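Local coordinates for putative MAR1 (Leishmania donovani, PDB 1X9G), which is of unknown function but belongs to the isochorismatase superfamily and has been named a putative ribonuclease, at residues 30-35 with 113-118; 88-93 with 118-123; 171-176 with 189-194. One frame throughout, in Å; residues are numbered along the deposited sequence.

Contact 1: residues 30-35 with 113-118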
loop_
_atom_site.group_PDB
_atom_site.type_symbol
_atom_site.label_atom_id
_atom_site.label_comp_id
_atom_site.label_asym_id
_atom_site.label_seq_id
_atom_site.Cartn_x
_atom_site.Cartn_y
_atom_site.Cartn_z
ATOM N N GLU A 30 32.904 -1.912 0.800
ATOM C CA GLU A 30 33.470 -2.556 -0.370
ATOM C C GLU A 30 32.898 -3.937 -0.663
ATOM O O GLU A 30 32.658 -4.259 -1.819
ATOM C CB GLU A 30 35.008 -2.556 -0.283
ATOM C CG GLU A 30 35.759 -3.065 -1.543
ATOM C CD GLU A 30 35.417 -2.284 -2.823
ATOM O OE1 GLU A 30 34.209 -2.179 -3.191
ATOM O OE2 GLU A 30 36.376 -1.782 -3.458
ATOM N N ALA A 31 32.649 -4.740 0.368
ATOM C CA ALA A 31 32.086 -6.078 0.166
ATOM C C ALA A 31 30.813 -6.043 -0.689
ATOM O O ALA A 31 30.568 -6.953 -1.503
ATOM C CB ALA A 31 31.796 -6.730 1.500
ATOM N N PHE A 32 30.042 -4.961 -0.513
ATOM C CA PHE A 32 28.696 -4.795 -1.037
ATOM C C PHE A 32 28.616 -4.193 -2.418
ATOM O O PHE A 32 27.682 -4.475 -3.163
ATOM C CB PHE A 32 27.897 -3.907 -0.087
ATOM C CG PHE A 32 27.583 -4.556 1.218
ATOM C CD1 PHE A 32 28.262 -4.169 2.373
ATOM C CD2 PHE A 32 26.615 -5.581 1.286
ATOM C CE1 PHE A 32 27.981 -4.760 3.599
ATOM C CE2 PHE A 32 26.317 -6.209 2.503
ATOM C CZ PHE A 32 27.004 -5.791 3.679
ATOM N N SER A 33 29.589 -3.357 -2.738
ATOM C CA SER A 33 29.616 -2.589 -3.978
ATOM C C SER A 33 29.124 -3.325 -5.224
ATOM O O SER A 33 28.510 -2.718 -6.107
ATOM C CB SER A 33 31.029 -2.096 -4.215
ATOM O OG SER A 33 31.941 -3.119 -3.839
ATOM N N LYS A 34 29.411 -4.620 -5.288
ATOM C CA LYS A 34 29.091 -5.450 -6.449
ATOM C C LYS A 34 27.798 -6.221 -6.266
ATOM O O LYS A 34 27.191 -6.654 -7.258
ATOM C CB LYS A 34 30.208 -6.473 -6.696
ATOM C CG LYS A 34 31.618 -5.899 -6.728
ATOM C CD LYS A 34 31.787 -4.831 -7.830
ATOM C CE LYS A 34 33.191 -4.884 -8.443
ATOM N NZ LYS A 34 33.468 -6.187 -9.123
ATOM N N ARG A 35 27.392 -6.392 -5.002
ATOM C CA ARG A 35 26.309 -7.323 -4.620
ATOM C C ARG A 35 24.923 -6.712 -4.789
ATOM O O ARG A 35 23.923 -7.415 -4.762
ATOM C CB ARG A 35 26.509 -7.877 -3.193
ATOM C CG ARG A 35 27.977 -8.213 -2.861
ATOM C CD ARG A 35 28.179 -9.179 -1.686
ATOM N NE ARG A 35 27.566 -10.489 -1.934
ATOM C CZ ARG A 35 27.435 -11.461 -1.025
ATOM N NH1 ARG A 35 27.904 -11.301 0.218
ATOM N NH2 ARG A 35 26.824 -12.594 -1.365
ATOM N N PHE A 113 19.990 6.659 4.656
ATOM C CA PHE A 113 20.192 6.173 3.309
ATOM C C PHE A 113 21.306 5.151 3.333
ATOM O O PHE A 113 22.042 5.145 4.269
ATOM C CB PHE A 113 20.473 7.341 2.358
ATOM C CG PHE A 113 21.533 8.258 2.827
ATOM C CD1 PHE A 113 22.845 8.145 2.330
ATOM C CD2 PHE A 113 21.249 9.268 3.739
ATOM C CE1 PHE A 113 23.871 8.999 2.785
ATOM C CE2 PHE A 113 22.261 10.136 4.183
ATOM C CZ PHE A 113 23.579 9.985 3.704
ATOM N N GLY A 114 21.395 4.290 2.323
ATOM C CA GLY A 114 22.344 3.184 2.280
ATOM C C GLY A 114 21.775 1.766 2.115
ATOM O O GLY A 114 20.707 1.576 1.561
ATOM N N ILE A 115 22.487 0.797 2.684
ATOM C CA ILE A 115 22.324 -0.589 2.443
ATOM C C ILE A 115 22.447 -1.310 3.808
ATOM O O ILE A 115 23.155 -0.829 4.641
ATOM C CB ILE A 115 23.377 -1.037 1.440
ATOM C CG1 ILE A 115 22.800 -2.168 0.594
ATOM C CG2 ILE A 115 24.783 -1.451 2.095
ATOM C CD1 ILE A 115 22.472 -1.727 -0.809
ATOM N N GLU A 116 21.697 -2.397 4.093
ATOM C CA GLU A 116 20.634 -2.964 3.246
ATOM C C GLU A 116 19.259 -2.647 3.788
ATOM O O GLU A 116 19.037 -2.722 5.004
ATOM C CB GLU A 116 20.784 -4.480 3.169
ATOM C CG GLU A 116 22.152 -4.967 2.739
ATOM C CD GLU A 116 22.119 -6.292 1.975
ATOM O OE1 GLU A 116 23.071 -7.076 2.177
ATOM O OE2 GLU A 116 21.168 -6.564 1.185
ATOM N N GLY A 117 18.326 -2.365 2.863
ATOM C CA GLY A 117 16.936 -1.960 3.170
ATOM C C GLY A 117 16.238 -2.774 4.250
ATOM O O GLY A 117 15.563 -2.227 5.133
ATOM N N HIS A 118 16.438 -4.093 4.191
ATOM C CA HIS A 118 15.752 -5.036 5.069
ATOM C C HIS A 118 16.547 -5.446 6.307
ATOM O O HIS A 118 16.056 -6.261 7.108
ATOM C CB HIS A 118 15.394 -6.285 4.279
ATOM C CG HIS A 118 16.590 -7.025 3.782
ATOM N ND1 HIS A 118 17.387 -6.545 2.759
ATOM C CD2 HIS A 118 17.162 -8.178 4.201
ATOM C CE1 HIS A 118 18.373 -7.402 2.538
ATOM N NE2 HIS A 118 18.249 -8.408 3.390
#

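Contact 2: residues 88-93 with 118-123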
loop_
_atom_site.group_PDB
_atom_site.type_symbol
_atom_site.label_atom_id
_atom_site.label_comp_id
_atom_site.label_asym_id
_atom_site.label_seq_id
_atom_site.Cartn_x
_atom_site.Cartn_y
_atom_site.Cartn_z
ATOM N N ILE A 88 31.882 6.282 12.225
ATOM C CA ILE A 88 31.806 5.339 13.340
ATOM C C ILE A 88 31.662 3.892 12.837
ATOM O O ILE A 88 31.335 3.656 11.680
ATOM C CB ILE A 88 30.764 5.776 14.509
ATOM C CG1 ILE A 88 29.672 4.752 14.755
ATOM C CG2 ILE A 88 30.186 7.194 14.352
ATOM C CD1 ILE A 88 28.464 5.008 13.935
ATOM N N GLU A 89 31.952 2.932 13.704
ATOM C CA GLU A 89 32.112 1.522 13.303
ATOM C C GLU A 89 31.327 0.654 14.268
ATOM O O GLU A 89 31.205 0.974 15.454
ATOM C CB GLU A 89 33.601 1.104 13.324
ATOM C CG GLU A 89 34.517 1.806 12.274
ATOM C CD GLU A 89 36.049 1.486 12.452
ATOM O OE1 GLU A 89 36.415 0.304 12.675
ATOM O OE2 GLU A 89 36.887 2.427 12.370
ATOM N N LYS A 90 30.798 -0.459 13.792
ATOM C CA LYS A 90 30.045 -1.308 14.709
ATOM C C LYS A 90 29.811 -2.703 14.228
ATOM O O LYS A 90 30.167 -3.069 13.109
ATOM C CB LYS A 90 28.693 -0.683 15.044
ATOM C CG LYS A 90 28.015 0.070 13.889
ATOM C CD LYS A 90 27.506 -0.808 12.766
ATOM C CE LYS A 90 26.270 -0.113 12.118
ATOM N NZ LYS A 90 25.721 -0.887 10.962
ATOM N N THR A 91 29.197 -3.487 15.096
ATOM C CA THR A 91 28.783 -4.832 14.726
ATOM C C THR A 91 27.232 -4.997 14.874
ATOM O O THR A 91 26.613 -5.838 14.215
ATOM C CB THR A 91 29.603 -5.854 15.517
ATOM O OG1 THR A 91 29.507 -5.552 16.920
ATOM C CG2 THR A 91 31.099 -5.755 15.106
ATOM N N ARG A 92 26.623 -4.153 15.708
ATOM C CA ARG A 92 25.179 -4.012 15.782
ATOM C C ARG A 92 24.599 -3.809 14.368
ATOM O O ARG A 92 25.170 -3.037 13.572
ATOM C CB ARG A 92 24.842 -2.863 16.723
ATOM C CG ARG A 92 23.388 -2.472 16.802
ATOM C CD ARG A 92 23.021 -2.167 18.231
ATOM N NE ARG A 92 22.415 -3.358 18.829
ATOM C CZ ARG A 92 21.195 -3.413 19.362
ATOM N NH1 ARG A 92 20.417 -2.332 19.392
ATOM N NH2 ARG A 92 20.760 -4.559 19.884
ATOM N N PHE A 93 23.516 -4.535 14.030
ATOM C CA PHE A 93 22.927 -4.401 12.678
ATOM C C PHE A 93 22.344 -3.007 12.524
ATOM O O PHE A 93 22.571 -2.343 11.514
ATOM C CB PHE A 93 21.928 -5.504 12.319
ATOM C CG PHE A 93 22.529 -6.864 12.286
ATOM C CD1 PHE A 93 21.902 -7.936 12.922
ATOM C CD2 PHE A 93 23.767 -7.078 11.656
ATOM C CE1 PHE A 93 22.488 -9.228 12.909
ATOM C CE2 PHE A 93 24.378 -8.357 11.652
ATOM C CZ PHE A 93 23.717 -9.440 12.278
ATOM N N HIS A 118 16.438 -4.093 4.191
ATOM C CA HIS A 118 15.752 -5.036 5.069
ATOM C C HIS A 118 16.547 -5.446 6.307
ATOM O O HIS A 118 16.056 -6.261 7.108
ATOM C CB HIS A 118 15.394 -6.285 4.279
ATOM C CG HIS A 118 16.590 -7.025 3.782
ATOM N ND1 HIS A 118 17.387 -6.545 2.759
ATOM C CD2 HIS A 118 17.162 -8.178 4.201
ATOM C CE1 HIS A 118 18.373 -7.402 2.538
ATOM N NE2 HIS A 118 18.249 -8.408 3.390
ATOM N N ALA A 119 17.752 -4.881 6.467
ATOM C CA ALA A 119 18.676 -5.362 7.471
ATOM C C ALA A 119 19.097 -4.209 8.358
ATOM O O ALA A 119 18.311 -3.782 9.201
ATOM C CB ALA A 119 19.875 -6.087 6.784
ATOM N N CYS A 120 20.290 -3.642 8.149
ATOM C CA CYS A 120 20.727 -2.516 8.935
ATOM C C CYS A 120 19.759 -1.343 8.844
ATOM O O CYS A 120 19.448 -0.731 9.894
ATOM C CB CYS A 120 22.153 -2.079 8.526
ATOM S SG CYS A 120 23.462 -3.433 8.505
ATOM N N ILE A 121 19.285 -1.021 7.615
ATOM C CA ILE A 121 18.401 0.178 7.386
ATOM C C ILE A 121 17.132 0.020 8.197
ATOM O O ILE A 121 16.801 0.844 9.022
ATOM C CB ILE A 121 18.002 0.411 5.866
ATOM C CG1 ILE A 121 19.209 0.771 4.966
ATOM C CG2 ILE A 121 16.904 1.455 5.735
ATOM C CD1 ILE A 121 19.842 2.133 5.190
ATOM N N LEU A 122 16.467 -1.104 7.969
ATOM C CA LEU A 122 15.240 -1.475 8.661
ATOM C C LEU A 122 15.385 -1.389 10.218
ATOM O O LEU A 122 14.631 -0.689 10.883
ATOM C CB LEU A 122 14.763 -2.852 8.138
ATOM C CG LEU A 122 13.424 -3.385 8.692
ATOM C CD1 LEU A 122 12.197 -2.660 8.122
ATOM C CD2 LEU A 122 13.270 -4.898 8.468
ATOM N N GLN A 123 16.380 -2.066 10.790
ATOM C CA GLN A 123 16.610 -2.001 12.262
ATOM C C GLN A 123 16.942 -0.611 12.746
ATOM O O GLN A 123 16.452 -0.166 13.802
ATOM C CB GLN A 123 17.677 -3.022 12.716
ATOM C CG GLN A 123 17.308 -4.430 12.235
ATOM C CD GLN A 123 18.091 -5.542 12.876
ATOM O OE1 GLN A 123 18.337 -5.521 14.077
ATOM N NE2 GLN A 123 18.427 -6.569 12.090
#

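Contact 3: residues 171-176 with 189-194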
loop_
_atom_site.group_PDB
_atom_site.type_symbol
_atom_site.label_atom_id
_atom_site.label_comp_id
_atom_site.label_asym_id
_atom_site.label_seq_id
_atom_site.Cartn_x
_atom_site.Cartn_y
_atom_site.Cartn_z
ATOM N N SER A 171 12.913 15.056 -3.874
ATOM C CA SER A 171 11.798 15.487 -3.010
ATOM C C SER A 171 12.315 16.074 -1.725
ATOM O O SER A 171 11.853 17.086 -1.290
ATOM C CB SER A 171 10.923 14.293 -2.618
ATOM O OG SER A 171 9.644 14.761 -2.203
ATOM N N ILE A 172 13.248 15.389 -1.090
ATOM C CA ILE A 172 13.823 15.822 0.183
ATOM C C ILE A 172 14.611 17.151 0.133
ATOM O O ILE A 172 14.450 17.970 1.055
ATOM C CB ILE A 172 14.703 14.695 0.783
ATOM C CG1 ILE A 172 13.818 13.614 1.417
ATOM C CG2 ILE A 172 15.663 15.220 1.864
ATOM C CD1 ILE A 172 14.657 12.355 1.864
ATOM N N LEU A 173 15.454 17.374 -0.895
ATOM C CA LEU A 173 16.143 18.674 -1.004
ATOM C C LEU A 173 15.152 19.841 -1.081
ATOM O O LEU A 173 15.273 20.791 -0.343
ATOM C CB LEU A 173 17.135 18.764 -2.171
ATOM C CG LEU A 173 18.343 17.836 -2.325
ATOM C CD1 LEU A 173 19.517 18.578 -2.955
ATOM C CD2 LEU A 173 18.794 17.080 -1.039
ATOM N N LEU A 174 14.145 19.712 -1.930
ATOM C CA LEU A 174 13.052 20.653 -2.085
ATOM C C LEU A 174 12.176 20.883 -0.864
ATOM O O LEU A 174 11.461 21.890 -0.783
ATOM C CB LEU A 174 12.166 20.146 -3.223
ATOM C CG LEU A 174 12.834 20.164 -4.600
ATOM C CD1 LEU A 174 11.829 19.925 -5.726
ATOM C CD2 LEU A 174 13.600 21.507 -4.852
ATOM N N GLN A 175 12.156 19.925 0.051
ATOM C CA GLN A 175 11.268 20.008 1.190
ATOM C C GLN A 175 11.957 20.845 2.256
ATOM O O GLN A 175 11.304 21.554 3.019
ATOM C CB GLN A 175 10.950 18.618 1.734
ATOM C CG GLN A 175 9.842 17.810 0.987
ATOM C CD GLN A 175 9.805 16.364 1.478
ATOM O OE1 GLN A 175 9.805 16.129 2.672
ATOM N NE2 GLN A 175 9.850 15.401 0.568
ATOM N N MET A 176 13.274 20.749 2.312
ATOM C CA MET A 176 14.058 21.528 3.228
ATOM C C MET A 176 14.256 23.026 2.814
ATOM O O MET A 176 14.477 23.858 3.685
ATOM C CB MET A 176 15.412 20.839 3.436
ATOM C CG MET A 176 15.365 19.574 4.295
ATOM S SD MET A 176 16.901 18.570 4.247
ATOM C CE MET A 176 17.655 19.064 5.814
ATOM N N SER A 189 19.955 24.014 -5.809
ATOM C CA SER A 189 19.470 23.790 -7.177
ATOM C C SER A 189 20.531 23.084 -8.032
ATOM O O SER A 189 20.215 22.225 -8.853
ATOM C CB SER A 189 19.075 25.141 -7.803
ATOM O OG SER A 189 18.645 25.027 -9.147
ATOM N N LYS A 190 21.790 23.453 -7.821
ATOM C CA LYS A 190 22.900 22.952 -8.608
ATOM C C LYS A 190 23.133 21.446 -8.419
ATOM O O LYS A 190 23.498 20.732 -9.368
ATOM C CB LYS A 190 24.152 23.797 -8.273
ATOM C CG LYS A 190 25.511 23.078 -8.253
ATOM C CD LYS A 190 26.440 23.661 -7.175
ATOM C CE LYS A 190 26.357 22.890 -5.831
ATOM N NZ LYS A 190 27.624 22.102 -5.509
ATOM N N LEU A 191 22.931 20.979 -7.193
ATOM C CA LEU A 191 22.957 19.554 -6.869
ATOM C C LEU A 191 21.922 18.777 -7.686
ATOM O O LEU A 191 22.235 17.756 -8.298
ATOM C CB LEU A 191 22.684 19.377 -5.380
ATOM C CG LEU A 191 23.741 20.015 -4.493
ATOM C CD1 LEU A 191 23.397 19.945 -3.017
ATOM C CD2 LEU A 191 25.081 19.318 -4.786
ATOM N N LEU A 192 20.699 19.299 -7.703
ATOM C CA LEU A 192 19.558 18.755 -8.459
ATOM C C LEU A 192 19.732 18.654 -9.987
ATOM O O LEU A 192 18.923 18.006 -10.664
ATOM C CB LEU A 192 18.305 19.603 -8.164
ATOM C CG LEU A 192 17.278 19.208 -7.098
ATOM C CD1 LEU A 192 17.840 18.396 -5.927
ATOM C CD2 LEU A 192 16.536 20.455 -6.604
ATOM N N LYS A 193 20.750 19.324 -10.538
ATOM C CA LYS A 193 21.004 19.267 -11.990
ATOM C C LYS A 193 21.924 18.100 -12.312
ATOM O O LYS A 193 22.046 17.731 -13.474
ATOM C CB LYS A 193 21.525 20.604 -12.541
ATOM C CG LYS A 193 20.447 21.740 -12.528
ATOM C CD LYS A 193 21.060 23.153 -12.796
ATOM C CE LYS A 193 20.010 24.324 -12.624
ATOM N NZ LYS A 193 20.533 25.478 -11.773
ATOM N N GLU A 194 22.534 17.512 -11.272
ATOM C CA GLU A 194 23.294 16.247 -11.392
ATOM C C GLU A 194 22.346 15.056 -11.606
ATOM O O GLU A 194 21.251 14.992 -11.046
ATOM C CB GLU A 194 24.207 15.994 -10.183
ATOM C CG GLU A 194 25.223 17.101 -9.871
ATOM C CD GLU A 194 25.989 16.890 -8.526
ATOM O OE1 GLU A 194 26.119 17.875 -7.765
ATOM O OE2 GLU A 194 26.471 15.759 -8.217
#

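Contact 1: residues 30-35 with 113-118
The carboxyl end of strand 109-115, where the chain turns through a cis peptide between Ile115 and Glu116, meets the Phe32 ring of the loop that follows strand 21-26. The approach is local: 113 Å² is buried in all, and the nearest alpha carbons, Phe32 CA and Ile115 CA, stay 8.4 Å apart, so side chains alone span the gap. With CG anti to its carbonyl carbon (chi1 -70°), Phe32 extends its ring toward the strand end. Ile115 supplies a methyl group over one ring face; its CG2 lies 4.3 Å from Phe32 CG and is displaced toward the rim. Glu116 reaches the CD2-CE2 side of the ring with one carboxylate oxygen, OE1, which is 3.4 Å from Phe32 CE2 and 3.9 Å from Phe32 CD2. The approach is oblique, and the ring and carboxylate planes stand 78° apart, which excludes flat stacking.

In the parallel sheet, strand 109-115 pairs with strand 21-26, Ile115 being backbone-bonded to Val26. From these central neighbours the chain order runs outward in both directions, 21-26 being followed in sequence by 60-67 and 109-115 by 134-143. Such a switch point places the loops of the two strands around a common cleft, the usual site of the active centre in alpha/beta folds of this kind.

The other carboxylate oxygen, Glu116 OE2, accepts a hydrogen bond from Gln145 N, which fixes the group while OE1 faces the ring. Arg35 NH1 lies 6.7 Å from Glu116 OE1, too far for a salt bridge. Phe39 of helix 39-55 also packs against Phe32, and Ile36 touches Ile115.

Contact 2: residues 88-93 with 118-123
Lys90, the last residue of strand 86-90, points toward helix 117-130 and brings its NZ to 4.2 Å from Cys120 SG, a proximity rather than a bond. A bend at chi2 (70°) sends the chain forward alongside the loop that follows, where NZ makes a weak hydrogen bond of 3.4 Å to Arg92 O. The main partner of the Lys90 ammonium group is Asp27, by a salt bridge. Next in sequence, Thr91 OG1 bonds Asp179 of the second subunit.

Phe93 makes the closest backbone approach, Phe93 CA and Cys120 CA being 4.7 Å apart. Its carbonyl oxygen faces the first part of the helix: Cys120 CB comes to 3.0 Å from Phe93 O, Cys120 CA is 3.2 Å from Phe93 O in a CA-H...O contact with 125° at the hydrogen, and Cys120 SG lies 3.3 Å from Phe93 O. The Phe93 carbonyl oxygen and the Lys90 ammonium group both approach Cys120 SG from one side, the oxygen being the nearer. The side chains of Phe93 and Gln123 run alongside one another in the same direction, Phe93 CB being 3.7 Å from Gln123 NE2, with ring and amide planes 71° apart. The amide nitrogen finds its hydrogen bond at Leu174 O of the second subunit, so the subunit interface holds the group that borders the phenylalanine.

An aspartate, a lysine and a cysteine near the start of a helix, gathered like Asp27, Lys90 and Cys120, are consistent with the catalytic triad of cysteine hydrolases in the isochorismatase superfamily.

Contact 3: residues 171-176 with 189-194
Ile172 O accepts two backbone hydrogen bonds, from Gln175 N at 3.2 Å and from Met176 N at 3.3 Å, both reaching it from the same face of its carbonyl plane. This mixed bonding belongs to the last turn of helix 169-176, the turn that presents Leu173 and Leu174 to Leu191 and Leu192. A second polar link closes the far side of the same turn: Gln175 NE2 donates to Ser171 OG over 2.9 Å, with the hydroxyl almost in the amide plane. Ser171 OG is also bonded to His118 O of the third subunit.

Across the contact everything is apolar. Leu192 works as a fork. Its CD1 branch packs on Leu173, coming to 3.4 Å from Leu173 CD1, a tight fit, with the two side chains running antiparallel alongside each other. Its CD2 branch crosses to the neighbouring residue and meets Leu174 CD2 at 3.6 Å. Leu192 chi1 of -96° and chi2 of 29°, both away from staggered values, accompany this double reach. Leu191 stands at about a right angle to Leu173 and offers its CB at 4.1 Å from Leu173 CD1. Both Leu173 and Leu191 also touch Leu52 of helix 39-55, so that helix adds a third element to the leucine cluster.

Leu191 and Leu192 are themselves the first two residues of a type I beta turn, closed by Glu194 N bonding Leu191 O at 3.0 Å. Leu174 has a further role at its backbone, since its carbonyl oxygen takes a hydrogen bond from Gln123 NE2 of the third subunit. The arrangement is that of a C-terminal helical segment folded back over the helix that follows edge strand 164-167, packed through leucines on helix 39-55 on the flank of the alpha/beta domain.

Contacts 1 and 2 form one neighbourhood, their centres 11 Å apart. They share His118 and helix 117-130, and Glu116 O lies 3.1 Å from Ile121 N, probably hydrogen-bonded. Their segments alternate along the chain, 30-35, 88-93, 113-118 and 118-123, so strand ends, a loop and the start of a helix converge on the probable active site. Contact 3 follows later in sequence, with its centre about 24 Å from that of contact 1 and 27 Å from that of contact 2, and lies across the chain's centre from the latter. Assembly nevertheless brings contact 3 of one subunit up to contact 2 of another, where helix 169-176 bonds helix 117-130.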